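Local coordinates for intracellular protein transport protein USO1 (Saccharomyces cerevisiae S288c, PDB 6LSU), which tethers transport vesicles to membranes as a coiled-coil homodimer with globular heads and is required for protein transport from the ER to the Golgi complex, at residues L338-F346 with F376-F384; M630-F638 with R715-P724. One frame throughout, in Å; residues are numbered along the deposited sequence.

Contact 1: L338-F346 with F376-F384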
# COMPACT_ATOMS: atom_id res chain seq x y z
N LEU A 338 11.38 13.68 0.85
CA LEU A 338 10.01 14.26 0.82
C LEU A 338 9.78 14.99 -0.48
O LEU A 338 8.70 14.83 -1.10
CB LEU A 338 9.79 15.24 1.96
CG LEU A 338 8.36 15.81 2.01
CD1 LEU A 338 7.33 14.69 2.13
CD2 LEU A 338 8.19 16.81 3.17
N MET A 339 10.71 15.84 -0.84
CA MET A 339 10.60 16.67 -2.05
C MET A 339 10.63 15.71 -3.23
O MET A 339 9.95 15.93 -4.21
CB MET A 339 11.76 17.67 -2.13
CG MET A 339 11.56 18.66 -3.24
SD MET A 339 10.15 19.72 -2.82
CE MET A 339 9.44 19.89 -4.46
N VAL A 340 11.48 14.71 -3.18
CA VAL A 340 11.57 13.76 -4.34
C VAL A 340 10.26 12.96 -4.47
O VAL A 340 9.79 12.80 -5.63
CB VAL A 340 12.80 12.85 -4.24
CG1 VAL A 340 12.81 11.85 -5.39
CG2 VAL A 340 14.06 13.70 -4.28
N VAL A 341 9.69 12.44 -3.37
CA VAL A 341 8.45 11.63 -3.57
C VAL A 341 7.28 12.53 -4.03
O VAL A 341 6.49 12.08 -4.80
CB VAL A 341 8.13 10.65 -2.41
CG1 VAL A 341 9.36 10.13 -1.69
CG2 VAL A 341 7.11 11.16 -1.48
N LEU A 342 7.22 13.79 -3.61
CA LEU A 342 6.15 14.74 -4.03
C LEU A 342 6.35 15.11 -5.47
O LEU A 342 5.33 15.32 -6.12
CB LEU A 342 6.18 16.03 -3.20
CG LEU A 342 5.72 15.90 -1.75
CD1 LEU A 342 5.89 17.24 -1.03
CD2 LEU A 342 4.28 15.43 -1.70
N ARG A 343 7.58 15.16 -5.98
CA ARG A 343 7.81 15.28 -7.45
C ARG A 343 7.21 14.07 -8.15
O ARG A 343 6.61 14.28 -9.19
CB ARG A 343 9.29 15.44 -7.80
CG ARG A 343 9.76 16.88 -7.64
CD ARG A 343 11.20 17.05 -8.11
NE ARG A 343 11.83 18.08 -7.30
CZ ARG A 343 12.85 17.90 -6.46
NH1 ARG A 343 13.46 16.73 -6.35
NH2 ARG A 343 13.28 18.92 -5.74
N LEU A 344 7.41 12.85 -7.64
CA LEU A 344 6.86 11.62 -8.26
C LEU A 344 5.32 11.69 -8.22
O LEU A 344 4.69 11.19 -9.18
CB LEU A 344 7.39 10.39 -7.52
CG LEU A 344 8.88 10.07 -7.73
CD1 LEU A 344 9.29 8.91 -6.86
CD2 LEU A 344 9.22 9.74 -9.17
N ALA A 345 4.74 12.25 -7.15
CA ALA A 345 3.27 12.35 -7.01
C ALA A 345 2.73 13.28 -8.14
O ALA A 345 1.75 12.91 -8.71
CB ALA A 345 2.89 12.80 -5.60
N PHE A 346 3.41 14.37 -8.50
CA PHE A 346 2.85 15.53 -9.26
C PHE A 346 3.39 15.61 -10.69
O PHE A 346 2.78 16.22 -11.53
CB PHE A 346 3.07 16.86 -8.54
CG PHE A 346 2.44 16.88 -7.16
CD1 PHE A 346 1.12 16.52 -6.99
CD2 PHE A 346 3.16 17.26 -6.05
CE1 PHE A 346 0.53 16.50 -5.73
CE2 PHE A 346 2.57 17.24 -4.79
CZ PHE A 346 1.27 16.82 -4.62
N PHE A 376 6.07 21.03 5.12
CA PHE A 376 5.11 20.68 4.05
C PHE A 376 4.37 21.93 3.56
O PHE A 376 4.27 22.18 2.35
CB PHE A 376 4.15 19.61 4.54
CG PHE A 376 3.47 18.90 3.41
CD1 PHE A 376 4.15 17.95 2.67
CD2 PHE A 376 2.16 19.23 3.06
CE1 PHE A 376 3.53 17.31 1.62
CE2 PHE A 376 1.56 18.63 1.98
CZ PHE A 376 2.23 17.67 1.26
N SER A 377 3.85 22.71 4.49
CA SER A 377 3.06 23.92 4.17
C SER A 377 3.86 24.94 3.37
O SER A 377 3.25 25.83 2.88
CB SER A 377 2.57 24.59 5.38
OG SER A 377 3.70 25.07 6.07
N LYS A 378 5.19 24.79 3.23
CA LYS A 378 6.07 25.77 2.53
C LYS A 378 6.55 25.22 1.20
O LYS A 378 7.21 25.96 0.41
CB LYS A 378 7.26 26.13 3.41
CG LYS A 378 6.89 26.50 4.84
CD LYS A 378 7.97 27.25 5.55
CE LYS A 378 9.13 26.38 5.95
NZ LYS A 378 9.88 27.01 7.06
N ILE A 379 6.19 23.97 0.90
CA ILE A 379 6.61 23.35 -0.37
C ILE A 379 5.74 23.86 -1.53
O ILE A 379 4.47 23.87 -1.45
CB ILE A 379 6.60 21.84 -0.25
CG1 ILE A 379 7.45 21.42 0.94
CG2 ILE A 379 7.03 21.25 -1.57
CD1 ILE A 379 7.45 19.94 1.21
N ASP A 380 6.42 24.26 -2.60
CA ASP A 380 5.86 24.79 -3.87
C ASP A 380 6.34 23.87 -5.01
O ASP A 380 7.46 23.33 -4.94
CB ASP A 380 6.29 26.23 -4.11
CG ASP A 380 5.71 27.24 -3.13
OD1 ASP A 380 4.49 27.12 -2.78
OD2 ASP A 380 6.48 28.16 -2.71
N VAL A 381 5.55 23.69 -6.04
CA VAL A 381 6.02 22.84 -7.16
C VAL A 381 6.00 23.68 -8.43
O VAL A 381 5.13 24.51 -8.64
CB VAL A 381 5.28 21.49 -7.21
CG1 VAL A 381 3.89 21.59 -6.64
CG2 VAL A 381 5.26 20.85 -8.58
N PRO A 382 7.08 23.60 -9.22
CA PRO A 382 7.23 24.37 -10.46
C PRO A 382 6.15 23.92 -11.46
O PRO A 382 5.92 22.71 -11.56
CB PRO A 382 8.63 23.96 -10.92
CG PRO A 382 8.77 22.55 -10.36
CD PRO A 382 8.23 22.73 -8.96
N TYR A 383 5.50 24.86 -12.13
CA TYR A 383 4.58 24.61 -13.26
C TYR A 383 5.05 25.44 -14.46
O TYR A 383 5.81 26.43 -14.29
CB TYR A 383 3.13 24.84 -12.80
CG TYR A 383 2.60 23.58 -12.18
CD1 TYR A 383 2.81 23.30 -10.84
CD2 TYR A 383 2.01 22.60 -12.96
CE1 TYR A 383 2.35 22.12 -10.27
CE2 TYR A 383 1.54 21.42 -12.41
CZ TYR A 383 1.71 21.18 -11.05
OH TYR A 383 1.27 20.02 -10.46
N PHE A 384 4.66 25.00 -15.67
CA PHE A 384 4.99 25.68 -16.98
C PHE A 384 3.74 26.41 -17.59
O PHE A 384 2.58 25.86 -17.64
CB PHE A 384 5.78 24.70 -17.90
CG PHE A 384 6.13 25.32 -19.22
CD1 PHE A 384 7.13 26.27 -19.26
CD2 PHE A 384 5.44 25.01 -20.39
CE1 PHE A 384 7.47 26.89 -20.45
CE2 PHE A 384 5.78 25.63 -21.59
CZ PHE A 384 6.80 26.57 -21.61
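Ile379, at the end of a turn, packs its two branches against Leu338, Met339 and Leu342 of helix 337-346. Its CD1 touches two helix leucines one turn apart, lying 3.8 Å from Leu338 CD2 and 3.8 Å from Leu342 CD1, while its other branch, CG2, meets Met339 SD at 3.7 Å. CG1 of Ile379 stands anti to the carbonyl carbon (chi1 -54°) and CG2 anti to the backbone N, which sends the two branches to different helix residues. Met339 bends at chi2 and chi3, running past Ile379 in the opposite direction and carrying CE toward the Asp380 carbonyl. The Phe376 ring takes Leu338 CD2 at its edge, near the ring plane, and Leu342 CD1 obliquely, 3.5 Å from Phe376 CE1. One turn further along the helix, contact is looser: Phe346 CD2 lies 4.4 Å from Val381 CG1, and Phe346 CB faces Tyr383 OH at 4.1 Å. Trp411 meets the Phe346 ring edge-to-face, and Val404 touches both Phe346 and Phe376. The type I turn from Phe376 to Ile379 leads into strand 380-384, which pairs antiparallel with strand 399-403 in a two-stranded sheet, here laid against a helix of ARM 6 in the armadillo-type alpha solenoid of the head.

Contact 2: M630-F638 with R715-P724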
# COMPACT_ATOMS: atom_id res chain seq x y z
N MET A 630 -33.56 10.88 9.66
CA MET A 630 -32.50 10.94 10.70
C MET A 630 -32.12 12.41 10.99
O MET A 630 -31.95 12.82 12.19
CB MET A 630 -31.26 10.20 10.21
CG MET A 630 -30.40 9.75 11.36
SD MET A 630 -28.84 9.07 10.80
CE MET A 630 -29.44 7.67 9.86
N LEU A 631 -31.99 13.21 9.93
CA LEU A 631 -31.67 14.64 10.07
C LEU A 631 -32.65 15.27 11.06
O LEU A 631 -32.18 16.02 12.01
CB LEU A 631 -31.77 15.29 8.69
CG LEU A 631 -30.79 16.43 8.44
CD1 LEU A 631 -31.28 17.34 7.30
CD2 LEU A 631 -30.58 17.24 9.72
N LEU A 632 -33.95 15.03 10.86
CA LEU A 632 -35.02 15.70 11.64
C LEU A 632 -34.99 15.21 13.09
O LEU A 632 -35.07 16.06 14.02
CB LEU A 632 -36.38 15.41 10.98
CG LEU A 632 -36.53 16.03 9.59
CD1 LEU A 632 -37.77 15.51 8.91
CD2 LEU A 632 -36.56 17.56 9.68
N GLY A 633 -34.89 13.91 13.26
CA GLY A 633 -34.67 13.29 14.58
C GLY A 633 -33.50 13.92 15.30
O GLY A 633 -33.71 14.41 16.42
N VAL A 634 -32.33 13.95 14.67
CA VAL A 634 -31.07 14.43 15.31
C VAL A 634 -31.31 15.90 15.65
O VAL A 634 -31.01 16.28 16.79
CB VAL A 634 -29.81 14.18 14.44
CG1 VAL A 634 -28.61 15.02 14.86
CG2 VAL A 634 -29.44 12.70 14.43
N ALA A 635 -31.85 16.68 14.71
CA ALA A 635 -32.15 18.12 14.90
C ALA A 635 -33.06 18.25 16.12
O ALA A 635 -32.89 19.21 16.90
CB ALA A 635 -32.79 18.71 13.67
N TYR A 636 -33.98 17.29 16.31
CA TYR A 636 -34.86 17.31 17.50
C TYR A 636 -34.00 17.20 18.78
O TYR A 636 -34.13 18.05 19.66
CB TYR A 636 -35.97 16.25 17.43
CG TYR A 636 -36.65 16.15 18.77
CD1 TYR A 636 -37.18 17.27 19.36
CD2 TYR A 636 -36.66 14.97 19.47
CE1 TYR A 636 -37.73 17.23 20.63
CE2 TYR A 636 -37.22 14.91 20.74
CZ TYR A 636 -37.76 16.04 21.31
OH TYR A 636 -38.30 15.98 22.55
N GLU A 637 -33.12 16.19 18.85
CA GLU A 637 -32.27 15.82 20.03
C GLU A 637 -31.40 16.97 20.55
O GLU A 637 -31.02 16.93 21.74
CB GLU A 637 -31.32 14.70 19.62
CG GLU A 637 -30.42 14.24 20.75
CD GLU A 637 -31.07 13.24 21.69
OE1 GLU A 637 -30.78 13.29 22.90
OE2 GLU A 637 -31.83 12.38 21.19
N PHE A 638 -31.04 17.94 19.72
CA PHE A 638 -30.16 19.05 20.16
C PHE A 638 -30.93 20.37 20.00
O PHE A 638 -30.29 21.44 20.03
CB PHE A 638 -28.81 18.90 19.43
CG PHE A 638 -28.18 17.55 19.67
CD1 PHE A 638 -27.61 17.24 20.90
CD2 PHE A 638 -28.20 16.55 18.70
CE1 PHE A 638 -27.05 15.99 21.14
CE2 PHE A 638 -27.62 15.31 18.94
CZ PHE A 638 -27.03 15.03 20.16
N ARG A 715 -29.11 6.06 20.65
CA ARG A 715 -29.50 7.48 20.85
C ARG A 715 -30.26 8.00 19.63
O ARG A 715 -31.18 8.75 19.85
CB ARG A 715 -28.28 8.36 21.13
CG ARG A 715 -28.65 9.70 21.73
CD ARG A 715 -27.47 10.64 21.89
NE ARG A 715 -27.85 11.89 22.52
CZ ARG A 715 -27.00 12.76 23.05
NH1 ARG A 715 -25.70 12.51 23.02
NH2 ARG A 715 -27.42 13.88 23.60
N ILE A 716 -29.87 7.66 18.39
CA ILE A 716 -30.54 8.19 17.17
C ILE A 716 -31.96 7.62 17.20
O ILE A 716 -32.93 8.41 17.37
CB ILE A 716 -29.81 7.82 15.85
CG1 ILE A 716 -28.34 8.24 15.80
CG2 ILE A 716 -30.58 8.37 14.65
CD1 ILE A 716 -28.05 9.56 16.43
N ARG A 717 -32.05 6.29 17.11
CA ARG A 717 -33.30 5.50 17.01
C ARG A 717 -34.32 5.97 18.06
O ARG A 717 -35.52 5.95 17.72
CB ARG A 717 -33.02 4.01 17.23
CG ARG A 717 -34.23 3.12 16.99
CD ARG A 717 -33.97 1.64 17.23
NE ARG A 717 -33.76 1.32 18.65
CZ ARG A 717 -32.64 0.78 19.17
NH1 ARG A 717 -31.61 0.47 18.40
NH2 ARG A 717 -32.58 0.55 20.47
N THR A 718 -33.89 6.35 19.28
CA THR A 718 -34.79 6.68 20.41
C THR A 718 -34.84 8.20 20.66
O THR A 718 -35.10 8.61 21.81
CB THR A 718 -34.40 5.96 21.71
OG1 THR A 718 -33.40 6.67 22.45
CG2 THR A 718 -33.90 4.55 21.47
N ALA A 719 -34.58 9.01 19.64
CA ALA A 719 -34.56 10.48 19.80
C ALA A 719 -35.99 10.95 20.12
O ALA A 719 -36.13 11.76 21.06
CB ALA A 719 -34.00 11.15 18.56
N LEU A 720 -36.99 10.47 19.37
CA LEU A 720 -38.41 10.92 19.51
C LEU A 720 -39.05 10.24 20.73
O LEU A 720 -39.85 10.89 21.42
CB LEU A 720 -39.18 10.59 18.23
CG LEU A 720 -38.73 11.39 17.01
CD1 LEU A 720 -39.86 11.52 16.01
CD2 LEU A 720 -38.23 12.77 17.39
N SER A 721 -38.69 8.99 20.98
CA SER A 721 -39.12 8.21 22.17
C SER A 721 -38.61 8.88 23.45
O SER A 721 -37.53 9.48 23.41
CB SER A 721 -38.66 6.77 22.08
OG SER A 721 -38.78 6.27 20.75
N HIS A 722 -39.42 8.82 24.51
CA HIS A 722 -39.11 9.25 25.91
C HIS A 722 -39.10 10.78 26.00
O HIS A 722 -39.88 11.32 26.81
CB HIS A 722 -37.83 8.58 26.43
CG HIS A 722 -37.85 8.28 27.89
ND1 HIS A 722 -38.55 7.21 28.43
CD2 HIS A 722 -37.27 8.90 28.94
CE1 HIS A 722 -38.41 7.19 29.74
NE2 HIS A 722 -37.63 8.22 30.08
N ASP A 723 -38.30 11.46 25.17
CA ASP A 723 -37.96 12.91 25.30
C ASP A 723 -39.25 13.73 25.18
O ASP A 723 -40.20 13.29 24.53
CB ASP A 723 -36.86 13.27 24.29
CG ASP A 723 -35.71 12.27 24.22
OD1 ASP A 723 -35.84 11.16 24.78
OD2 ASP A 723 -34.68 12.60 23.59
N PRO A 724 -39.35 14.93 25.83
CA PRO A 724 -40.60 15.71 25.87
C PRO A 724 -40.88 16.54 24.61
O PRO A 724 -40.73 17.76 24.58
CB PRO A 724 -40.33 16.65 27.06
CG PRO A 724 -38.86 16.95 26.92
CD PRO A 724 -38.27 15.60 26.57
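Arg715 reaches the end of helix 622-637 and meets two neighbouring side chains there. Glu637 OE1 lies at the edge of its guanidinium, in plane, and makes a salt bridge whose two hydrogen bonds are weak: 3.3 Å from Arg715 NE (161° at the hydrogen) and 3.5 Å from Arg715 NH2. The carboxylate stands almost perpendicular to the guanidinium, at 84°. Phe638 CZ sits over the centre of one guanidinium face, 3.6 Å above its plane, with the phenyl ring tilted rather than stacked. Arg715 is extended from CG to NE, whereas Glu637 bends at chi2 (83°), which turns its carboxylate toward the other segment, with OE2 3.6 Å from Ala719 CB. OE2 also comes near the poorly ordered Asp723 carboxylate, a like-charge approach that the arginine probably offsets.

Next to this polar edge, Tyr636 lies along the 719-724 chain. Its ring has the Ala719 carbonyl O in plane at the edge, its CD2 packs on Leu720 CD2, and its OH end reaches Asp723 CB and the Pro724 backbone. Back along the helix, Ile716 divides its branches, CG2 meeting Met630 CG at 3.6 Å and CD1 meeting Val634 CG2 at 4.0 Å; Ala719 CB lies against the carbonyl O of Gly633.

Further out, Tyr663 OH hydrogen-bonds to the Ile716 carbonyl O, Phe651 meets the Tyr636 ring, and Phe591 meets that of Phe638. The contact thus closes the C-terminal end of the modelled helical head, where helix 713-717 and the irregular tail after it fold back on helix 622-637, most of which lies in ARM 10 of the armadillo-type solenoid.

How the contacts relate
Both contacts set a largely non-helical segment against an alpha-solenoid helix, yet they share no element and lie far apart, with centres 47 Å from each other and nearest atoms about 33 Å apart. Contact 1 joins ARM 6 to ARM 7, nearer the middle of the head (centre about 21 Å from the chain centre); contact 2 lies about 41 Å out, where the modelled chain ends. Contact 1 is partly buried and almost wholly apolar. Contact 2 is the more buried, with an aliphatic and aromatic interior, but it carries a charged margin in which a weak salt bridge, an aromatic ring and two neighbouring carboxylates come together beside an exposed arginine.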